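ParB-C (Sulfolobus sp. NOB8H2, PDB 4RS7) probably binds DNA as a histone-like dimer, serving as the C-terminal domain of an archaeal ParB protein in DNA segregation. Local coordinates at residues A[73-76]-A[77-80]; A[2-5]-A[6-9]; A[14-18]-A[19-23]; A[8-11]-A[12-15]. All blocks are in the same frame, centred on the assembly; numbering follows the deposited sequence.

Contact 1 of 4, residues A[73-76]-A[77-80]; sequences MVRP and YFRL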
HETATM    1  N   MSE A  73     -10.774  -0.703   4.886  1.00 14.00           N
HETATM    2  CA  MSE A  73     -10.836  -0.253   3.497  1.00 16.40           C
HETATM    3  C   MSE A  73      -9.676  -0.765   2.645  1.00 16.78           C
HETATM    4  O   MSE A  73      -9.877  -1.160   1.495  1.00 15.52           O
HETATM    5  CB  MSE A  73     -10.882   1.279   3.417  1.00 11.46           C
HETATM    6  CG  MSE A  73     -10.842   1.820   1.986  1.00 14.40           C
HETATM    7 SE   MSE A  73     -10.783   3.769   1.896  1.00 19.83          SE
HETATM    8  CE  MSE A  73     -12.653   4.163   2.315  1.00 17.23           C
ATOM      9  N   VAL A  74      -8.467  -0.761   3.201  1.00 16.33           N
ATOM     10  CA  VAL A  74      -7.276  -0.948   2.368  1.00 14.32           C
ATOM     11  C   VAL A  74      -6.521  -2.268   2.544  1.00 15.36           C
ATOM     12  O   VAL A  74      -5.651  -2.586   1.739  1.00 16.16           O
ATOM     13  CB  VAL A  74      -6.284   0.231   2.520  1.00 15.57           C
ATOM     14  CG1 VAL A  74      -6.997   1.554   2.247  1.00 12.66           C
ATOM     15  CG2 VAL A  74      -5.646   0.227   3.911  1.00 14.42           C
ATOM     16  N   ARG A  75      -6.839  -3.035   3.581  1.00 12.75           N
ATOM     17  CA  ARG A  75      -6.138  -4.300   3.801  1.00 17.20           C
ATOM     18  C   ARG A  75      -6.059  -5.187   2.545  1.00 16.15           C
ATOM     19  O   ARG A  75      -5.006  -5.748   2.247  1.00 17.99           O
ATOM     20  CB  ARG A  75      -6.746  -5.077   4.972  1.00 19.93           C
ATOM     21  CG  ARG A  75      -6.230  -6.508   5.088  1.00 30.02           C
ATOM     22  CD  ARG A  75      -4.706  -6.560   5.131  1.00 20.41           C
ATOM     23  NE  ARG A  75      -4.215  -7.934   5.192  1.00 26.90           N
ATOM     24  CZ  ARG A  75      -3.944  -8.685   4.127  1.00 24.80           C
ATOM     25  NH1 ARG A  75      -4.111  -8.199   2.904  1.00 19.94           N
ATOM     26  NH2 ARG A  75      -3.505  -9.925   4.285  1.00 23.27           N
ATOM     27  N   PRO A  76      -7.173  -5.323   1.809  1.00 16.63           N
ATOM     28  CA  PRO A  76      -7.126  -6.147   0.593  1.00 18.78           C
ATOM     29  C   PRO A  76      -6.128  -5.632  -0.446  1.00 18.47           C
ATOM     30  O   PRO A  76      -5.740  -6.384  -1.337  1.00 19.61           O
ATOM     31  CB  PRO A  76      -8.555  -6.040   0.045  1.00 19.49           C
ATOM     32  CG  PRO A  76      -9.392  -5.734   1.239  1.00 18.29           C
ATOM     33  CD  PRO A  76      -8.533  -4.841   2.094  1.00 15.65           C
ATOM     34  N   TYR A  77      -5.719  -4.372  -0.324  1.00 13.70           N
ATOM     35  CA  TYR A  77      -4.793  -3.761  -1.276  1.00 15.41           C
ATOM     36  C   TYR A  77      -3.326  -3.957  -0.892  1.00 17.10           C
ATOM     37  O   TYR A  77      -2.431  -3.669  -1.686  1.00 17.25           O
ATOM     38  CB  TYR A  77      -5.073  -2.263  -1.402  1.00 14.47           C
ATOM     39  CG  TYR A  77      -6.476  -1.920  -1.861  1.00 14.41           C
ATOM     40  CD1 TYR A  77      -7.119  -0.787  -1.379  1.00 13.47           C
ATOM     41  CD2 TYR A  77      -7.148  -2.711  -2.784  1.00 19.77           C
ATOM     42  CE1 TYR A  77      -8.392  -0.455  -1.792  1.00 16.48           C
ATOM     43  CE2 TYR A  77      -8.429  -2.383  -3.207  1.00 17.47           C
ATOM     44  CZ  TYR A  77      -9.043  -1.252  -2.704  1.00 21.07           C
ATOM     45  OH  TYR A  77     -10.313  -0.907  -3.107  1.00 23.24           O
ATOM     46  N   PHE A  78      -3.088  -4.420   0.332  1.00 14.45           N
ATOM     47  CA  PHE A  78      -1.730  -4.623   0.836  1.00 13.90           C
ATOM     48  C   PHE A  78      -1.165  -5.933   0.298  1.00 15.97           C
ATOM     49  O   PHE A  78      -0.982  -6.896   1.043  1.00 14.98           O
ATOM     50  CB  PHE A  78      -1.716  -4.656   2.368  1.00 14.56           C
ATOM     51  CG  PHE A  78      -1.934  -3.313   3.021  1.00 16.45           C
ATOM     52  CD1 PHE A  78      -2.317  -3.236   4.352  1.00 17.96           C
ATOM     53  CD2 PHE A  78      -1.739  -2.136   2.321  1.00 14.53           C
ATOM     54  CE1 PHE A  78      -2.508  -2.009   4.969  1.00 15.53           C
ATOM     55  CE2 PHE A  78      -1.927  -0.908   2.931  1.00 17.47           C
ATOM     56  CZ  PHE A  78      -2.313  -0.844   4.253  1.00 16.86           C
ATOM     57  N   ARG A  79      -0.902  -5.967  -1.003  1.00 16.35           N
ATOM     58  CA  ARG A  79      -0.434  -7.179  -1.656  1.00 16.33           C
ATOM     59  C   ARG A  79       0.223  -6.828  -2.978  1.00 17.69           C
ATOM     60  O   ARG A  79       0.156  -5.687  -3.430  1.00 15.21           O
ATOM     61  CB  ARG A  79      -1.615  -8.125  -1.906  1.00 18.18           C
ATOM     62  CG  ARG A  79      -2.640  -7.573  -2.895  1.00 13.42           C
ATOM     63  CD  ARG A  79      -3.916  -8.420  -2.951  1.00 19.17           C
ATOM     64  NE  ARG A  79      -4.955  -7.751  -3.732  1.00 17.58           N
ATOM     65  CZ  ARG A  79      -5.065  -7.825  -5.055  1.00 20.74           C
ATOM     66  NH1 ARG A  79      -4.209  -8.553  -5.758  1.00 19.08           N
ATOM     67  NH2 ARG A  79      -6.037  -7.176  -5.678  1.00 27.94           N
ATOM     68  N   LEU A  80       0.869  -7.811  -3.598  1.00 13.55           N
ATOM     69  CA  LEU A  80       1.366  -7.636  -4.951  1.00 17.24           C
ATOM     70  C   LEU A  80       0.232  -7.969  -5.914  1.00 20.21           C
ATOM     71  O   LEU A  80      -0.216  -9.113  -5.964  1.00 16.59           O
ATOM     72  CB  LEU A  80       2.560  -8.561  -5.212  1.00 17.20           C
ATOM     73  CG  LEU A  80       3.210  -8.472  -6.596  1.00 13.48           C
ATOM     74  CD1 LEU A  80       3.715  -7.055  -6.878  1.00 15.12           C
ATOM     75  CD2 LEU A  80       4.347  -9.471  -6.707  1.00 22.92           C
TER
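V74 O takes the backbone N-H of Y77 at 2.7 Å, with the donor above the carbonyl plane, 48° out of it. One residue on, F78 N bonds R75 O at 3.0 Å, again from well above the plane. The third link uses a side chain: R79 NE reaches P76 O at 2.9 Å, with the oxygen at the edge of the guanidinium, close to its plane, and the nitrogen nearly on the line of the carbonyl bond. The two backbone i to i+3 bonds mark a 3-10 turn following helix 63-74, and F78 is the centre of an inverse gamma turn that leads the chain away. With V74 CG1 anti to the carbonyl carbon (chi1 -54°), CG2 falls between the backbone N and the carbonyl carbon, 3.5 Å from F78 CZ, while V74 O lies over one face of the same ring. In the dimer F78 also stacks on F78 of the second subunit, and the Y77 hydroxyl bonds W34 O of that subunit. An alanine in place of F78 would probably leave V74 CG2 without its ring partner and open a gap at the subunit interface. R79 NH1 continues to a salt bridge with E85.

Contact 2 of 4, residues A[2-5]-A[6-9]; sequences DLES and LYRA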
ATOM      1  N   ASP A   2      23.443   5.001   2.204  1.00 45.56           N
ATOM      2  CA  ASP A   2      22.333   4.416   1.467  1.00 34.70           C
ATOM      3  C   ASP A   2      22.301   2.895   1.575  1.00 32.07           C
ATOM      4  O   ASP A   2      21.409   2.337   2.210  1.00 28.35           O
ATOM      5  CB  ASP A   2      22.370   4.839  -0.005  1.00 32.57           C
ATOM      6  CG  ASP A   2      22.056   6.310  -0.197  1.00 45.64           C
ATOM      7  OD1 ASP A   2      21.459   6.914   0.719  1.00 49.45           O
ATOM      8  OD2 ASP A   2      22.402   6.861  -1.264  1.00 54.16           O
ATOM      9  N   LEU A   3      23.275   2.232   0.957  1.00 22.50           N
ATOM     10  CA  LEU A   3      23.262   0.774   0.873  1.00 24.15           C
ATOM     11  C   LEU A   3      23.175   0.111   2.242  1.00 28.97           C
ATOM     12  O   LEU A   3      22.575  -0.953   2.386  1.00 25.13           O
ATOM     13  CB  LEU A   3      24.475   0.256   0.097  1.00 27.25           C
ATOM     14  CG  LEU A   3      24.519   0.679  -1.371  1.00 26.76           C
ATOM     15  CD1 LEU A   3      25.661  -0.012  -2.091  1.00 38.46           C
ATOM     16  CD2 LEU A   3      23.193   0.364  -2.050  1.00 35.03           C
ATOM     17  N   GLU A   4      23.767   0.737   3.250  1.00 28.39           N
ATOM     18  CA  GLU A   4      23.711   0.173   4.589  1.00 27.86           C
ATOM     19  C   GLU A   4      22.281   0.183   5.125  1.00 24.70           C
ATOM     20  O   GLU A   4      21.854  -0.761   5.786  1.00 22.01           O
ATOM     21  CB  GLU A   4      24.649   0.909   5.540  1.00 29.07           C
ATOM     22  CG  GLU A   4      25.352  -0.024   6.507  1.00 41.09           C
ATOM     23  CD  GLU A   4      25.984  -1.214   5.799  1.00 49.93           C
ATOM     24  OE1 GLU A   4      26.652  -1.006   4.763  1.00 50.23           O
ATOM     25  OE2 GLU A   4      25.801  -2.358   6.271  1.00 51.73           O
ATOM     26  N   SER A   5      21.547   1.255   4.841  1.00 24.24           N
ATOM     27  CA  SER A   5      20.153   1.344   5.261  1.00 27.27           C
ATOM     28  C   SER A   5      19.333   0.285   4.537  1.00 19.35           C
ATOM     29  O   SER A   5      18.530  -0.417   5.148  1.00 23.71           O
ATOM     30  CB  SER A   5      19.587   2.735   4.977  1.00 26.40           C
ATOM     31  OG  SER A   5      20.185   3.708   5.814  1.00 39.54           O
ATOM     32  N   LEU A   6      19.556   0.171   3.233  1.00 17.41           N
ATOM     33  CA  LEU A   6      18.858  -0.816   2.415  1.00 21.93           C
ATOM     34  C   LEU A   6      19.088  -2.233   2.936  1.00 21.09           C
ATOM     35  O   LEU A   6      18.146  -3.016   3.069  1.00 20.06           O
ATOM     36  CB  LEU A   6      19.311  -0.714   0.959  1.00 15.91           C
ATOM     37  CG  LEU A   6      18.715  -1.766   0.021  1.00 22.37           C
ATOM     38  CD1 LEU A   6      17.219  -1.530  -0.159  1.00 21.07           C
ATOM     39  CD2 LEU A   6      19.429  -1.763  -1.321  1.00 20.59           C
ATOM     40  N   TYR A   7      20.343  -2.559   3.234  1.00 22.22           N
ATOM     41  CA  TYR A   7      20.691  -3.900   3.696  1.00 18.88           C
ATOM     42  C   TYR A   7      20.035  -4.247   5.027  1.00 24.08           C
ATOM     43  O   TYR A   7      19.631  -5.389   5.247  1.00 22.54           O
ATOM     44  CB  TYR A   7      22.208  -4.061   3.790  1.00 24.85           C
ATOM     45  CG  TYR A   7      22.907  -4.001   2.450  1.00 27.83           C
ATOM     46  CD1 TYR A   7      24.233  -3.604   2.356  1.00 29.47           C
ATOM     47  CD2 TYR A   7      22.239  -4.345   1.280  1.00 23.06           C
ATOM     48  CE1 TYR A   7      24.877  -3.547   1.135  1.00 27.94           C
ATOM     49  CE2 TYR A   7      22.875  -4.292   0.054  1.00 22.96           C
ATOM     50  CZ  TYR A   7      24.195  -3.891  -0.012  1.00 32.68           C
ATOM     51  OH  TYR A   7      24.838  -3.836  -1.226  1.00 23.47           O
ATOM     52  N   ARG A   8      19.936  -3.267   5.922  1.00 23.46           N
ATOM     53  CA  ARG A   8      19.260  -3.495   7.195  1.00 25.81           C
ATOM     54  C   ARG A   8      17.774  -3.761   6.983  1.00 24.66           C
ATOM     55  O   ARG A   8      17.185  -4.618   7.648  1.00 20.44           O
ATOM     56  CB  ARG A   8      19.462  -2.315   8.153  1.00 25.38           C
ATOM     57  CG  ARG A   8      20.810  -2.321   8.868  1.00 37.95           C
ATOM     58  CD  ARG A   8      20.872  -1.250   9.951  1.00 40.77           C
ATOM     59  NE  ARG A   8      20.750   0.093   9.393  1.00 43.29           N
ATOM     60  CZ  ARG A   8      21.782   0.857   9.049  1.00 50.21           C
ATOM     61  NH1 ARG A   8      23.024   0.416   9.209  1.00 48.06           N
ATOM     62  NH2 ARG A   8      21.574   2.068   8.548  1.00 41.23           N
ATOM     63  N   ALA A   9      17.175  -3.028   6.050  1.00 22.67           N
ATOM     64  CA  ALA A   9      15.750  -3.164   5.774  1.00 23.58           C
ATOM     65  C   ALA A   9      15.444  -4.397   4.928  1.00 23.88           C
ATOM     66  O   ALA A   9      14.370  -4.981   5.046  1.00 19.04           O
ATOM     67  CB  ALA A   9      15.216  -1.910   5.096  1.00 18.33           C
TER
HETATM   68  O   HOH W   1      18.928   2.906   8.511  1.00 39.54           O
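L6 N to D2 O, Y7 N to L3 O, R8 N to E4 O and A9 N to S5 O are four successive i to i+4 bonds, 2.9 to 3.2 Å long, the regular ladder of an alpha helix. This is helix 2-9, the short N-terminal helix of the domain, which lays L3, L6, Y7 and A9 on the long helix 24-50. L3 and Y7 run side by side in the same direction. The aromatic ring sits beside the turn before it, with L3 O 3.0 Å above one face and offset toward the rim; the same oxygen takes Y7 N. L3 CB lies 4.0 Å from Y7 CE1, and farther out CD1 of the leucine comes near the phenol oxygen. Y7 CG stands anti to its carbonyl carbon (chi1 -66°), and this turns the ring back along L3. Beyond the segments the ring also meets K14 and V17 of helix 11-18, and an alanine in place of Y7 would probably leave L3 without the ring beside it and open a gap toward helix 11-18. On another side of the helix R8 bends at chi3 (-63°), bringing its guanidinium back over the turn with E4 O above its centre. E4 crosses R8 at about a right angle, and the contact is made by E4 CG, 3.6 Å from R8 NH1, rather than by the carboxylate. S5 OG bonds A1 O and also a water, and that water accepts from R8 NH2 at 2.8 Å, lying at the edge of the guanidinium in its plane.

Contact 3 of 4, residues A[14-18]-A[19-23]; sequences KKLVD and EGKLT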
ATOM      1  N   LYS A  14      20.798  -7.912   0.694  1.00 15.69           N
ATOM      2  CA  LYS A  14      22.146  -8.037   1.237  1.00 21.36           C
ATOM      3  C   LYS A  14      22.741  -9.399   0.887  1.00 19.04           C
ATOM      4  O   LYS A  14      23.879  -9.493   0.418  1.00 20.38           O
ATOM      5  CB  LYS A  14      22.122  -7.846   2.754  1.00 20.35           C
ATOM      6  CG  LYS A  14      23.451  -8.129   3.443  1.00 25.18           C
ATOM      7  CD  LYS A  14      23.408  -7.738   4.910  1.00 28.45           C
ATOM      8  CE  LYS A  14      24.676  -8.158   5.627  1.00 31.87           C
ATOM      9  NZ  LYS A  14      25.876  -7.808   4.831  1.00 35.24           N
ATOM     10  N   LYS A  15      21.962 -10.451   1.114  1.00 14.63           N
ATOM     11  CA  LYS A  15      22.408 -11.809   0.833  1.00 16.46           C
ATOM     12  C   LYS A  15      22.751 -11.993  -0.648  1.00 18.31           C
ATOM     13  O   LYS A  15      23.802 -12.535  -0.984  1.00 18.61           O
ATOM     14  CB  LYS A  15      21.348 -12.820   1.283  1.00 17.07           C
ATOM     15  CG  LYS A  15      21.646 -14.264   0.908  1.00 17.65           C
ATOM     16  CD  LYS A  15      20.654 -15.211   1.577  1.00 28.55           C
ATOM     17  CE  LYS A  15      20.912 -16.657   1.183  1.00 29.32           C
ATOM     18  NZ  LYS A  15      20.335 -17.613   2.166  1.00 29.15           N
ATOM     19  N   LEU A  16      21.871 -11.533  -1.532  1.00 17.85           N
ATOM     20  CA  LEU A  16      22.108 -11.657  -2.968  1.00 20.82           C
ATOM     21  C   LEU A  16      23.407 -10.973  -3.396  1.00 20.75           C
ATOM     22  O   LEU A  16      24.150 -11.503  -4.219  1.00 21.00           O
ATOM     23  CB  LEU A  16      20.917 -11.123  -3.773  1.00 18.55           C
ATOM     24  CG  LEU A  16      19.639 -11.971  -3.731  1.00 25.90           C
ATOM     25  CD1 LEU A  16      18.477 -11.263  -4.421  1.00 24.13           C
ATOM     26  CD2 LEU A  16      19.873 -13.347  -4.348  1.00 19.71           C
ATOM     27  N   VAL A  17      23.684  -9.797  -2.842  1.00 17.03           N
ATOM     28  CA  VAL A  17      24.940  -9.109  -3.135  1.00 22.31           C
ATOM     29  C   VAL A  17      26.133  -9.896  -2.584  1.00 23.75           C
ATOM     30  O   VAL A  17      27.123 -10.112  -3.286  1.00 22.45           O
ATOM     31  CB  VAL A  17      24.961  -7.679  -2.563  1.00 19.48           C
ATOM     32  CG1 VAL A  17      26.358  -7.081  -2.664  1.00 24.07           C
ATOM     33  CG2 VAL A  17      23.940  -6.799  -3.276  1.00 17.05           C
ATOM     34  N   ASP A  18      26.029 -10.330  -1.330  1.00 22.20           N
ATOM     35  CA  ASP A  18      27.097 -11.099  -0.688  1.00 21.94           C
ATOM     36  C   ASP A  18      27.384 -12.405  -1.425  1.00 21.92           C
ATOM     37  O   ASP A  18      28.515 -12.888  -1.418  1.00 22.89           O
ATOM     38  CB  ASP A  18      26.745 -11.412   0.767  1.00 18.68           C
ATOM     39  CG  ASP A  18      26.783 -10.189   1.657  1.00 18.22           C
ATOM     40  OD1 ASP A  18      27.261  -9.133   1.198  1.00 25.76           O
ATOM     41  OD2 ASP A  18      26.341 -10.291   2.821  1.00 21.87           O
ATOM     42  N   GLU A  19      26.349 -12.972  -2.044  1.00 17.47           N
ATOM     43  CA  GLU A  19      26.467 -14.224  -2.782  1.00 21.07           C
ATOM     44  C   GLU A  19      27.076 -13.984  -4.155  1.00 24.44           C
ATOM     45  O   GLU A  19      27.421 -14.928  -4.866  1.00 22.87           O
ATOM     46  CB  GLU A  19      25.097 -14.892  -2.947  1.00 18.32           C
ATOM     47  CG  GLU A  19      24.557 -15.571  -1.696  1.00 17.03           C
ATOM     48  CD  GLU A  19      23.216 -16.247  -1.937  1.00 22.74           C
ATOM     49  OE1 GLU A  19      22.425 -15.733  -2.756  1.00 24.93           O
ATOM     50  OE2 GLU A  19      22.957 -17.298  -1.314  1.00 24.60           O
ATOM     51  N   GLY A  20      27.192 -12.715  -4.528  1.00 20.34           N
ATOM     52  CA  GLY A  20      27.753 -12.346  -5.814  1.00 27.04           C
ATOM     53  C   GLY A  20      26.755 -12.328  -6.961  1.00 23.05           C
ATOM     54  O   GLY A  20      27.152 -12.179  -8.112  1.00 24.08           O
ATOM     55  N   LYS A  21      25.467 -12.473  -6.659  1.00 24.31           N
ATOM     56  CA  LYS A  21      24.436 -12.513  -7.703  1.00 22.27           C
ATOM     57  C   LYS A  21      23.944 -11.123  -8.108  1.00 29.93           C
ATOM     58  O   LYS A  21      23.540 -10.902  -9.251  1.00 25.62           O
ATOM     59  CB  LYS A  21      23.246 -13.373  -7.263  1.00 26.69           C
ATOM     60  CG  LYS A  21      23.601 -14.819  -6.966  1.00 25.05           C
ATOM     61  CD  LYS A  21      22.439 -15.549  -6.316  1.00 32.26           C
ATOM     62  CE  LYS A  21      22.851 -16.940  -5.853  1.00 28.33           C
ATOM     63  NZ  LYS A  21      21.838 -17.541  -4.937  1.00 30.47           N
ATOM     64  N   LEU A  22      23.962 -10.193  -7.162  1.00 26.83           N
ATOM     65  CA  LEU A  22      23.597  -8.814  -7.458  1.00 27.80           C
ATOM     66  C   LEU A  22      24.806  -7.912  -7.285  1.00 25.39           C
ATOM     67  O   LEU A  22      25.511  -7.993  -6.280  1.00 24.77           O
ATOM     68  CB  LEU A  22      22.455  -8.343  -6.552  1.00 25.75           C
ATOM     69  CG  LEU A  22      21.046  -8.803  -6.924  1.00 32.55           C
ATOM     70  CD1 LEU A  22      20.027  -8.347  -5.885  1.00 27.13           C
ATOM     71  CD2 LEU A  22      20.671  -8.293  -8.309  1.00 32.31           C
ATOM     72  N   THR A  23      25.049  -7.054  -8.269  1.00 23.31           N
ATOM     73  CA  THR A  23      26.163  -6.121  -8.188  1.00 28.30           C
ATOM     74  C   THR A  23      25.797  -4.959  -7.276  1.00 33.11           C
ATOM     75  O   THR A  23      24.621  -4.742  -6.964  1.00 28.70           O
ATOM     76  CB  THR A  23      26.546  -5.571  -9.573  1.00 32.16           C
ATOM     77  OG1 THR A  23      25.605  -4.565  -9.968  1.00 31.46           O
ATOM     78  CG2 THR A  23      26.565  -6.690 -10.609  1.00 30.18           C
TER
HETATM   79  O   HOH W   2      28.393  -8.702  -5.466  1.00 32.84           O
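L16 and L22 carry the apolar side of this helix end: L22 CD1 lies 3.6 Å from L16 CB and equally near L16 CD1. Both leucines hold CG anti to the carbonyl carbon (chi1 -71° and -78°), and their side chains cross obliquely. V17 meets L22 at about a right angle, its CG2 methyl 3.9 Å from L22 CB. On the polar side, with CG anti to its carbonyl carbon, E19 runs extended back along the helix and crosses K15 obliquely. Its OE2 lies 3.3 Å from K15 CE, whereas K15 NZ stays beyond salt-bridge range. The other carboxylate oxygen, E19 OE1, takes K21 NZ at 2.9 Å from above the carboxylate plane, a salt bridge within the loop. K14 forms a second one along the helix, bending at chi4 so that NZ meets the syn lone pair of D18 OD2. K21 N to L16 O and G20 N to V17 O, both 2.9 Å, are the bond pair of a Schellman motif, with G20 at positive phi (86°), where a CB would collide with the carbonyl oxygen of E19. L22 N is a further donor to L16 O, from above the carbonyl plane. A water donating to both V17 O and L22 O bridges the turn. The loop thus closes helix 11-18 and leads to T23, which N-caps helix 24-50 through D26 N, while L56 and I59 of the second subunit pack on L16, K21 and L22.

Contact 4 of 4, residues A[8-11]-A[12-15]; sequences RAMP and SIKK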
ATOM      1  N   ARG A   8      19.936  -3.267   5.922  1.00 23.46           N
ATOM      2  CA  ARG A   8      19.260  -3.495   7.195  1.00 25.81           C
ATOM      3  C   ARG A   8      17.774  -3.761   6.983  1.00 24.66           C
ATOM      4  O   ARG A   8      17.185  -4.618   7.648  1.00 20.44           O
ATOM      5  CB  ARG A   8      19.462  -2.315   8.153  1.00 25.38           C
ATOM      6  CG  ARG A   8      20.810  -2.321   8.868  1.00 37.95           C
ATOM      7  CD  ARG A   8      20.872  -1.250   9.951  1.00 40.77           C
ATOM      8  NE  ARG A   8      20.750   0.093   9.393  1.00 43.29           N
ATOM      9  CZ  ARG A   8      21.782   0.857   9.049  1.00 50.21           C
ATOM     10  NH1 ARG A   8      23.024   0.416   9.209  1.00 48.06           N
ATOM     11  NH2 ARG A   8      21.574   2.068   8.548  1.00 41.23           N
ATOM     12  N   ALA A   9      17.175  -3.028   6.050  1.00 22.67           N
ATOM     13  CA  ALA A   9      15.750  -3.164   5.774  1.00 23.58           C
ATOM     14  C   ALA A   9      15.444  -4.397   4.928  1.00 23.88           C
ATOM     15  O   ALA A   9      14.370  -4.981   5.046  1.00 19.04           O
ATOM     16  CB  ALA A   9      15.216  -1.910   5.096  1.00 18.33           C
HETATM   17  N   MSE A  10      16.394  -4.795   4.085  1.00 18.43           N
HETATM   18  CA  MSE A  10      16.174  -5.906   3.168  1.00 20.52           C
HETATM   19  C   MSE A  10      17.318  -6.922   3.210  1.00 16.53           C
HETATM   20  O   MSE A  10      18.213  -6.895   2.361  1.00 15.51           O
HETATM   21  CB  MSE A  10      15.966  -5.385   1.739  1.00 14.16           C
HETATM   22  CG  MSE A  10      14.826  -4.368   1.614  1.00 17.68           C
HETATM   23 SE   MSE A  10      14.279  -4.035  -0.226  1.00 21.91          SE
HETATM   24  CE  MSE A  10      13.685  -5.849  -0.673  1.00  9.43           C
ATOM     25  N   PRO A  11      17.288  -7.822   4.207  1.00 19.15           N
ATOM     26  CA  PRO A  11      18.300  -8.873   4.357  1.00 19.88           C
ATOM     27  C   PRO A  11      18.425  -9.741   3.108  1.00 20.69           C
ATOM     28  O   PRO A  11      19.509 -10.251   2.832  1.00 18.92           O
ATOM     29  CB  PRO A  11      17.761  -9.711   5.521  1.00 23.11           C
ATOM     30  CG  PRO A  11      16.911  -8.781   6.294  1.00 26.19           C
ATOM     31  CD  PRO A  11      16.289  -7.861   5.289  1.00 15.94           C
ATOM     32  N   SER A  12      17.331  -9.907   2.368  1.00 19.37           N
ATOM     33  CA  SER A  12      17.344 -10.734   1.163  1.00 25.99           C
ATOM     34  C   SER A  12      18.243 -10.142   0.089  1.00 19.66           C
ATOM     35  O   SER A  12      18.904 -10.871  -0.649  1.00 16.43           O
ATOM     36  CB  SER A  12      15.931 -10.917   0.608  1.00 22.74           C
ATOM     37  OG  SER A  12      15.151 -11.711   1.483  1.00 42.61           O
ATOM     38  N   ILE A  13      18.250  -8.816  -0.001  1.00 14.23           N
ATOM     39  CA  ILE A  13      19.063  -8.118  -0.987  1.00 15.54           C
ATOM     40  C   ILE A  13      20.538  -8.133  -0.591  1.00 17.08           C
ATOM     41  O   ILE A  13      21.419  -8.340  -1.431  1.00 19.32           O
ATOM     42  CB  ILE A  13      18.589  -6.666  -1.182  1.00 15.40           C
ATOM     43  CG1 ILE A  13      17.149  -6.645  -1.704  1.00 16.42           C
ATOM     44  CG2 ILE A  13      19.517  -5.928  -2.135  1.00 18.60           C
ATOM     45  CD1 ILE A  13      16.981  -7.252  -3.088  1.00 16.02           C
ATOM     46  N   LYS A  14      20.798  -7.912   0.694  1.00 15.69           N
ATOM     47  CA  LYS A  14      22.146  -8.037   1.237  1.00 21.36           C
ATOM     48  C   LYS A  14      22.741  -9.399   0.887  1.00 19.04           C
ATOM     49  O   LYS A  14      23.879  -9.493   0.418  1.00 20.38           O
ATOM     50  CB  LYS A  14      22.122  -7.846   2.754  1.00 20.35           C
ATOM     51  CG  LYS A  14      23.451  -8.129   3.443  1.00 25.18           C
ATOM     52  CD  LYS A  14      23.408  -7.738   4.910  1.00 28.45           C
ATOM     53  CE  LYS A  14      24.676  -8.158   5.627  1.00 31.87           C
ATOM     54  NZ  LYS A  14      25.876  -7.808   4.831  1.00 35.24           N
ATOM     55  N   LYS A  15      21.962 -10.451   1.114  1.00 14.63           N
ATOM     56  CA  LYS A  15      22.408 -11.809   0.833  1.00 16.46           C
ATOM     57  C   LYS A  15      22.751 -11.993  -0.648  1.00 18.31           C
ATOM     58  O   LYS A  15      23.802 -12.535  -0.984  1.00 18.61           O
ATOM     59  CB  LYS A  15      21.348 -12.820   1.283  1.00 17.07           C
ATOM     60  CG  LYS A  15      21.646 -14.264   0.908  1.00 17.65           C
ATOM     61  CD  LYS A  15      20.654 -15.211   1.577  1.00 28.55           C
ATOM     62  CE  LYS A  15      20.912 -16.657   1.183  1.00 29.32           C
ATOM     63  NZ  LYS A  15      20.335 -17.613   2.166  1.00 29.15           N
TER
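M10 and I13 lie side by side and point the same way. The selenomethionine holds CG anti to its carbonyl carbon (chi1 -56°), and a bend at chi3 turns its methyl CE to within 3.7 Å of I13 CG1. M10 CB touches the same carbon at 3.9 Å, so the isoleucine branch is met at both the root and the end of its neighbour. I13 CG1 is likewise anti to its carbonyl carbon, which turns it toward M10, while CG2 is anti to the backbone N. In the backbone, M10 O takes K14 N at 3.2 Å and, weakly, I13 N. P11 O then accepts K15 N at 3.0 Å. S12 OG is hydrogen-bonded to E72 OE1 of the second subunit; M10 and P11 also pack on E72 of that subunit, and S12 and I13 on its I69. M10 leaves helix 2-9 and occupies the N-cap position of helix 11-18, with proline next in the first turn: a tight helix-to-helix corner that lies against the partner chain of the dimer.

Overall arrangement
Contacts 2, 4 and 3 follow one another along the N-terminal part of the chain. Contact 2 is helix 2-9, contact 4 the corner into helix 11-18, and contact 3 the exit from that helix toward helix 24-50. Contact 4 shares R8 and A9 with contact 2 and K14 and K15 with contact 3; centre to centre it lies about 7 Å from contact 2 and 9 Å from contact 3, which are 13 Å from each other. Contact 1, after helix 63-74, is remote, 24 to 30 Å between centres, and touches none of the other three. Contacts 1, 3 and 4 meet the second subunit, so both ends of this chain take part in dimer formation.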